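PDB 5WIX: p-47 protein from Clostridium botulinum E1 str. 'BoNT E Beluga', which is of unknown function but adopts a TULIP-domain fold resembling bactericidal/permeability-increasing protein, a fold that in several relatives binds lipids. Local coordinates for residues I80-K85 with P103-K108; N45-L50 with M62-W67; I69-T74 with N200-L205. All blocks are in the same frame, centred on the assembly; numbering follows the deposited sequence.

Contact 1. Residues I80-K85 with P103-K108; sequences IKIFIK and PILEIK
The only ring that touches across the contact is the puckered pyrrolidine of Pro103, which packs through its CG against Ile82, 3.7 Å from Ile82 CB, and through its CD more loosely against CG1 of Ile84. The flat groups that meet across the contact are the peptides, and they pair strand 80-85 with strand 104-113 in antiparallel fashion. Ile80 and Leu105 form a hydrogen-bonded pair, with Ile80 N to Leu105 O at 2.8 Å and Leu105 N to Ile80 O at 3.0 Å. The third bond runs from Ile82 N to Pro103 O at 2.9 Å. Lys81 and Ile104, between them, make the non-hydrogen-bonded pair on the other face of the sheet. On the face of Ile80, Ile82 and Leu105 the aliphatic branches interlock: the Ile82 chain lies at about a right angle to Leu105, with its CG1 3.5 Å from Leu105 CD1. Ile80 turns CG1 between its backbone N and carbonyl carbon (chi1 62°), and its extended CD1 meets CD1 of Ile107 at 3.6 Å. Phe162 lies against Leu105, Phe127 against Ile107, and Ile69 and Phe64 of strand 58-70 against Ile80 and Ile82. Lacking an N-H, Pro103 can only accept, through its O, which Ile82 N uses. Three backbone bonds thus join the strands, and at Pro103 the ladder has no donor to return, while branched apolar side chains form an apolar face, consistent with the hydrophobic interior of a TULIP domain.

Contact 2. Residues N45-L50 with M62-W67; sequences NKIEFL and MIFDNW
Phe49 and Phe64 form a T-shaped pair, the edge of Phe64 directed at a face of Phe49, with ring centroids 5.1 Å apart and planes at 79°. Phe64 CE2 does the touching, above the rim of the Phe49 ring and 3.4 Å from its CD2. Phe162 also meets the Phe49 ring. Within segment 62-67, Trp67 places CZ2 over the centre of the Phe64 ring. Aliphatic packing comes from Ile47, whose CG1, anti to the backbone N (chi1 -174°), runs across Phe64 and lies 3.4 Å from its CD2; its CD1 continues to CZ2 of Trp67 at 4.2 Å. Ile42 of helix 31-42 packs on both Ile47 and Trp67. On the other face of the sheet, Glu48 CB lies 4.0 Å from Ile63 CG1. The backbone bonds are reciprocal: Phe49 N to Met62 O and Met62 N to Phe49 O, each 3.1 Å, make these two a hydrogen-bonded pair. Past Phe64 the chain turns a corner, and Asp65 and Asn66 form a classic beta bulge opposite Phe83. Here is an antiparallel beta hairpin, strands 48-53 and 58-70, in the curled sheet of a TULIP-like domain.

Contact 3. Residues I69-T74 with N200-L205; sequences IINGGT and NNDGYL
Segment 69-74 leaves the end of strand 58-70 as segment 200-205 enters strand 203-210, and their touching parts run 120° apart without pairing as strands, Asn71 and Asp202 being nearest at 7.1 Å between CA atoms. In this TULIP-like fold the contact joins the curled sheet containing strand 58-70 to the separate six-stranded antiparallel sheet, at strand 203-210. The polar half belongs to Asn71, which extends its amide between the Asn200 backbone carbonyl and the Asp202 carboxylate. Amide and carboxylate planes stand 42° apart, and Asn71 CB lies 3.8 Å from Asp202 OD2. The carboxylate is swung to that place by an Asp202 CG set between its backbone N and carbonyl carbon (chi1 39°). Helix 31-42 bridges both segments: its Asn31 bonds to the Asp202 backbone and, weakly, through ND2 to Ile69 O, while Ile69 N is bonded to Asn35 OD1. The apolar half is buried: Ile69 and Tyr204 share Val34 and Tyr194 as neighbours, and the Trp409 ring meets the Tyr204 ring. The Ile69 and Tyr204 side chains cross at about a right angle, with CD1 of Ile69 at the ring edge, near its plane, 4.0 Å from Tyr204 CE2.

Strand 58-70 ties the three contacts together: contact 2 pairs its first half with strand 48-53, contact 3 uses its far end, and contact 1 lies on its neighbour, strand 78-85. The centres of contacts 1 and 2 are about 12 Å apart, bridged by probable hydrogen bonds from Phe83 O to Asp65 N and from Asn66 O to Phe83 N, both 2.9 Å. Centre to centre, contact 3 is about 14 Å from contact 1, where Ile80 CG2 packs on Ile69 CA at 3.7 Å, and about 23 Å from contact 2. Contacts 1 and 2 are two pairings within one curled sheet, which contact 3 attaches to the six-stranded sheet. No active site can be assigned.

Contact 1. Residues I80-K85 with P103-K108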
# COMPACT_ATOMS: atom_id res chain seq x y z
N ILE A 80 7.59 -3.86 24.03
CA ILE A 80 6.34 -3.63 24.73
C ILE A 80 6.48 -3.52 26.24
O ILE A 80 7.28 -4.20 26.86
CB ILE A 80 5.31 -4.75 24.42
CG1 ILE A 80 5.81 -6.11 24.89
CG2 ILE A 80 4.97 -4.80 22.93
CD1 ILE A 80 4.79 -7.20 24.68
N LYS A 81 5.68 -2.62 26.80
CA LYS A 81 5.60 -2.36 28.22
C LYS A 81 4.63 -3.35 28.86
O LYS A 81 3.49 -3.47 28.43
CB LYS A 81 5.16 -0.90 28.44
CG LYS A 81 5.47 -0.29 29.78
CD LYS A 81 5.06 1.20 29.82
CE LYS A 81 5.96 2.08 28.94
NZ LYS A 81 6.00 3.49 29.44
N ILE A 82 5.08 -4.07 29.89
CA ILE A 82 4.23 -5.05 30.56
C ILE A 82 3.76 -4.55 31.93
O ILE A 82 4.58 -4.28 32.81
CB ILE A 82 4.97 -6.40 30.73
CG1 ILE A 82 5.60 -6.83 29.41
CG2 ILE A 82 4.03 -7.48 31.19
CD1 ILE A 82 4.62 -6.92 28.30
N PHE A 83 2.46 -4.39 32.11
CA PHE A 83 1.92 -3.96 33.39
C PHE A 83 1.37 -5.16 34.16
O PHE A 83 0.36 -5.75 33.76
CB PHE A 83 0.79 -2.92 33.22
CG PHE A 83 1.22 -1.63 32.55
CD1 PHE A 83 1.17 -0.43 33.24
CD2 PHE A 83 1.60 -1.61 31.21
CE1 PHE A 83 1.53 0.76 32.63
CE2 PHE A 83 1.96 -0.42 30.59
CZ PHE A 83 1.93 0.77 31.30
N ILE A 84 2.02 -5.53 35.25
CA ILE A 84 1.48 -6.55 36.13
C ILE A 84 0.69 -5.85 37.22
O ILE A 84 1.12 -4.80 37.68
CB ILE A 84 2.59 -7.42 36.75
CG1 ILE A 84 3.76 -7.55 35.76
CG2 ILE A 84 2.03 -8.77 37.17
CD1 ILE A 84 4.77 -8.62 36.11
N LYS A 85 -0.46 -6.39 37.61
CA LYS A 85 -1.20 -5.76 38.71
C LYS A 85 -1.47 -6.76 39.85
O LYS A 85 -1.96 -6.38 40.91
CB LYS A 85 -2.50 -5.15 38.20
CG LYS A 85 -2.89 -3.87 38.94
CD LYS A 85 -2.88 -2.65 38.03
CE LYS A 85 -3.17 -1.37 38.81
NZ LYS A 85 -3.47 -0.21 37.91
N PRO A 103 7.92 -4.45 33.61
CA PRO A 103 9.04 -4.87 32.77
C PRO A 103 8.87 -4.41 31.33
O PRO A 103 7.76 -4.18 30.86
CB PRO A 103 9.00 -6.41 32.85
CG PRO A 103 7.62 -6.75 33.28
CD PRO A 103 7.10 -5.59 34.07
N ILE A 104 10.00 -4.28 30.64
CA ILE A 104 9.95 -3.90 29.24
C ILE A 104 10.68 -4.93 28.39
O ILE A 104 11.89 -5.18 28.56
CB ILE A 104 10.55 -2.51 29.02
CG1 ILE A 104 9.70 -1.47 29.76
CG2 ILE A 104 10.65 -2.21 27.54
CD1 ILE A 104 9.98 -0.04 29.35
N LEU A 105 9.92 -5.53 27.49
CA LEU A 105 10.39 -6.61 26.64
C LEU A 105 10.49 -6.19 25.19
O LEU A 105 9.87 -5.21 24.78
CB LEU A 105 9.44 -7.81 26.75
CG LEU A 105 9.03 -8.13 28.18
CD1 LEU A 105 7.90 -9.14 28.24
CD2 LEU A 105 10.26 -8.66 28.88
N GLU A 106 11.28 -6.93 24.44
CA GLU A 106 11.23 -6.90 22.98
C GLU A 106 10.83 -8.29 22.54
O GLU A 106 11.40 -9.27 23.01
CB GLU A 106 12.57 -6.50 22.36
CG GLU A 106 12.81 -5.01 22.27
CD GLU A 106 14.08 -4.70 21.51
OE1 GLU A 106 14.18 -3.61 20.90
OE2 GLU A 106 15.00 -5.56 21.51
N ILE A 107 9.83 -8.38 21.66
CA ILE A 107 9.36 -9.69 21.19
C ILE A 107 9.23 -9.79 19.66
O ILE A 107 9.09 -8.77 18.96
CB ILE A 107 7.99 -10.03 21.79
CG1 ILE A 107 7.88 -9.53 23.22
CG2 ILE A 107 7.77 -11.53 21.77
CD1 ILE A 107 6.71 -10.13 23.96
N LYS A 108 9.28 -11.02 19.16
CA LYS A 108 9.19 -11.30 17.73
C LYS A 108 7.75 -11.60 17.27
O LYS A 108 6.99 -12.33 17.92
CB LYS A 108 10.10 -12.48 17.35
CG LYS A 108 9.94 -12.93 15.90
CD LYS A 108 10.78 -14.15 15.56
CE LYS A 108 12.21 -13.75 15.24
NZ LYS A 108 12.90 -14.81 14.47

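Contact 2. Residues N45-L50 with M62-W67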
# COMPACT_ATOMS: atom_id res chain seq x y z
N ASN A 45 -9.45 -11.33 30.13
CA ASN A 45 -9.02 -11.62 31.52
C ASN A 45 -8.50 -13.03 31.83
O ASN A 45 -7.93 -13.25 32.91
CB ASN A 45 -10.16 -11.30 32.51
N LYS A 46 -8.68 -13.97 30.92
CA LYS A 46 -8.17 -15.33 31.13
C LYS A 46 -6.69 -15.40 30.81
O LYS A 46 -6.27 -16.12 29.91
CB LYS A 46 -8.95 -16.34 30.29
N ILE A 47 -5.88 -14.64 31.56
CA ILE A 47 -4.46 -14.51 31.26
C ILE A 47 -3.56 -14.58 32.49
O ILE A 47 -2.97 -13.58 32.91
CB ILE A 47 -4.17 -13.18 30.51
CG1 ILE A 47 -2.70 -13.11 30.06
CG2 ILE A 47 -4.54 -11.98 31.39
CD1 ILE A 47 -2.39 -11.99 29.05
N GLU A 48 -3.45 -15.77 33.06
CA GLU A 48 -2.52 -16.01 34.16
C GLU A 48 -1.41 -16.94 33.65
O GLU A 48 -1.68 -17.90 32.91
CB GLU A 48 -3.25 -16.58 35.40
CG GLU A 48 -3.09 -18.08 35.69
CD GLU A 48 -3.87 -18.54 36.93
OE1 GLU A 48 -4.57 -17.71 37.56
OE2 GLU A 48 -3.78 -19.73 37.28
N PHE A 49 -0.17 -16.61 33.99
CA PHE A 49 1.01 -17.38 33.56
C PHE A 49 1.67 -18.10 34.73
O PHE A 49 2.08 -17.47 35.72
CB PHE A 49 2.03 -16.46 32.88
CG PHE A 49 1.66 -16.08 31.48
CD1 PHE A 49 0.50 -16.56 30.90
CD2 PHE A 49 2.48 -15.25 30.74
CE1 PHE A 49 0.16 -16.21 29.61
CE2 PHE A 49 2.15 -14.90 29.45
CZ PHE A 49 0.99 -15.38 28.88
N LEU A 50 1.80 -19.41 34.61
CA LEU A 50 2.42 -20.20 35.67
C LEU A 50 3.61 -20.98 35.13
O LEU A 50 3.58 -21.50 34.01
CB LEU A 50 1.40 -21.16 36.30
CG LEU A 50 0.12 -20.56 36.91
CD1 LEU A 50 -0.95 -21.63 37.06
CD2 LEU A 50 0.38 -19.90 38.25
N MET A 62 2.10 -14.72 37.19
CA MET A 62 1.88 -13.35 36.71
C MET A 62 0.46 -13.10 36.20
O MET A 62 -0.01 -13.77 35.28
CB MET A 62 2.88 -13.03 35.59
CG MET A 62 4.19 -12.43 36.06
SD MET A 62 5.31 -11.99 34.71
CE MET A 62 5.74 -13.60 34.02
N ILE A 63 -0.23 -12.13 36.80
CA ILE A 63 -1.55 -11.73 36.31
C ILE A 63 -1.51 -10.33 35.72
O ILE A 63 -1.13 -9.36 36.39
CB ILE A 63 -2.62 -11.80 37.42
CG1 ILE A 63 -3.01 -13.25 37.69
CG2 ILE A 63 -3.85 -10.99 37.02
CD1 ILE A 63 -4.06 -13.43 38.78
N PHE A 64 -1.92 -10.22 34.46
CA PHE A 64 -1.67 -9.03 33.66
C PHE A 64 -2.76 -7.97 33.68
O PHE A 64 -3.95 -8.27 33.53
CB PHE A 64 -1.41 -9.44 32.22
CG PHE A 64 -0.14 -10.22 32.04
CD1 PHE A 64 1.09 -9.58 32.09
CD2 PHE A 64 -0.19 -11.58 31.81
CE1 PHE A 64 2.25 -10.30 31.91
CE2 PHE A 64 0.97 -12.29 31.63
CZ PHE A 64 2.19 -11.66 31.68
N ASP A 65 -2.32 -6.72 33.83
CA ASP A 65 -3.17 -5.54 33.76
C ASP A 65 -3.33 -5.05 32.30
O ASP A 65 -4.45 -4.89 31.80
CB ASP A 65 -2.58 -4.43 34.64
CG ASP A 65 -3.47 -3.20 34.72
OD1 ASP A 65 -4.66 -3.35 35.08
OD2 ASP A 65 -2.98 -2.08 34.44
N ASN A 66 -2.21 -4.82 31.63
CA ASN A 66 -2.20 -4.29 30.27
C ASN A 66 -0.86 -4.54 29.58
O ASN A 66 0.17 -4.65 30.26
CB ASN A 66 -2.50 -2.79 30.28
CG ASN A 66 -2.79 -2.24 28.90
OD1 ASN A 66 -3.40 -2.92 28.07
ND2 ASN A 66 -2.34 -1.02 28.65
N TRP A 67 -0.87 -4.67 28.25
CA TRP A 67 0.37 -4.60 27.47
C TRP A 67 0.29 -3.40 26.53
O TRP A 67 -0.79 -3.05 26.05
CB TRP A 67 0.64 -5.88 26.66
CG TRP A 67 0.74 -7.14 27.45
CD1 TRP A 67 0.45 -7.31 28.77
CD2 TRP A 67 1.16 -8.42 26.97
NE1 TRP A 67 0.66 -8.61 29.14
CE2 TRP A 67 1.09 -9.32 28.05
CE3 TRP A 67 1.58 -8.90 25.73
CZ2 TRP A 67 1.44 -10.66 27.93
CZ3 TRP A 67 1.92 -10.24 25.61
CH2 TRP A 67 1.84 -11.10 26.71

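Contact 3. Residues I69-T74 with N200-L205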
# COMPACT_ATOMS: atom_id res chain seq x y z
N ILE A 69 2.47 -1.50 23.37
CA ILE A 69 3.54 -1.46 22.40
C ILE A 69 4.17 -0.07 22.41
O ILE A 69 3.45 0.94 22.53
CB ILE A 69 3.01 -1.82 21.00
CG1 ILE A 69 2.09 -3.03 21.12
CG2 ILE A 69 4.15 -2.08 20.02
CD1 ILE A 69 1.26 -3.29 19.89
N ILE A 70 5.50 -0.00 22.32
CA ILE A 70 6.20 1.28 22.35
C ILE A 70 7.32 1.32 21.32
O ILE A 70 7.61 0.31 20.66
CB ILE A 70 6.81 1.63 23.77
CG1 ILE A 70 8.07 0.79 24.07
CG2 ILE A 70 5.77 1.49 24.89
CD1 ILE A 70 8.88 1.28 25.28
N ASN A 71 7.94 2.49 21.18
CA ASN A 71 9.10 2.66 20.31
C ASN A 71 10.27 1.75 20.68
O ASN A 71 10.26 1.10 21.71
CB ASN A 71 9.61 4.10 20.35
CG ASN A 71 8.66 5.08 19.70
OD1 ASN A 71 7.46 5.07 19.97
ND2 ASN A 71 9.19 5.94 18.83
N GLY A 72 11.29 1.75 19.83
CA GLY A 72 12.52 1.05 20.11
C GLY A 72 12.53 -0.32 19.47
O GLY A 72 13.55 -1.03 19.49
N GLY A 73 11.38 -0.68 18.91
CA GLY A 73 11.25 -1.92 18.17
C GLY A 73 12.05 -1.90 16.88
O GLY A 73 11.86 -1.03 16.03
N THR A 74 12.96 -2.86 16.75
CA THR A 74 13.84 -2.97 15.59
C THR A 74 13.49 -4.22 14.80
O THR A 74 13.24 -5.27 15.38
CB THR A 74 15.33 -3.05 16.00
OG1 THR A 74 15.72 -1.86 16.70
CG2 THR A 74 16.21 -3.23 14.78
N ASN A 200 7.99 11.18 19.02
CA ASN A 200 7.72 9.93 19.72
C ASN A 200 6.69 8.97 19.07
O ASN A 200 7.01 7.80 18.88
CB ASN A 200 7.29 10.21 21.16
CG ASN A 200 7.13 8.93 21.96
OD1 ASN A 200 6.02 8.48 22.21
ND2 ASN A 200 8.26 8.32 22.35
N ASN A 201 5.48 9.43 18.74
CA ASN A 201 4.44 8.47 18.36
C ASN A 201 4.76 7.72 17.08
O ASN A 201 5.57 8.18 16.28
CB ASN A 201 3.08 9.17 18.24
CG ASN A 201 2.31 9.19 19.54
OD1 ASN A 201 2.54 8.37 20.43
ND2 ASN A 201 1.41 10.16 19.67
N ASP A 202 4.11 6.57 16.88
CA ASP A 202 4.53 5.65 15.82
C ASP A 202 3.48 4.68 15.35
O ASP A 202 2.46 4.47 15.99
CB ASP A 202 5.74 4.85 16.27
CG ASP A 202 5.66 4.44 17.76
OD1 ASP A 202 4.80 5.00 18.52
OD2 ASP A 202 6.47 3.56 18.19
N GLY A 203 3.77 4.10 14.19
CA GLY A 203 2.95 3.05 13.63
C GLY A 203 3.86 1.97 13.10
O GLY A 203 4.87 2.27 12.47
N TYR A 204 3.52 0.72 13.38
CA TYR A 204 4.25 -0.37 12.78
C TYR A 204 3.59 -0.75 11.49
O TYR A 204 2.55 -0.21 11.14
CB TYR A 204 4.34 -1.59 13.67
CG TYR A 204 3.03 -2.20 14.12
CD1 TYR A 204 2.17 -2.82 13.22
CD2 TYR A 204 2.69 -2.22 15.47
CE1 TYR A 204 1.00 -3.39 13.65
CE2 TYR A 204 1.53 -2.80 15.90
CZ TYR A 204 0.68 -3.38 14.99
OH TYR A 204 -0.50 -3.96 15.43
N LEU A 205 4.18 -1.71 10.81
CA LEU A 205 3.85 -1.87 9.43
C LEU A 205 4.41 -3.09 8.76
O LEU A 205 5.31 -3.73 9.25
CB LEU A 205 4.30 -0.61 8.71
CG LEU A 205 5.68 -0.01 8.86
CD1 LEU A 205 6.61 -0.47 7.75
CD2 LEU A 205 5.48 1.46 8.81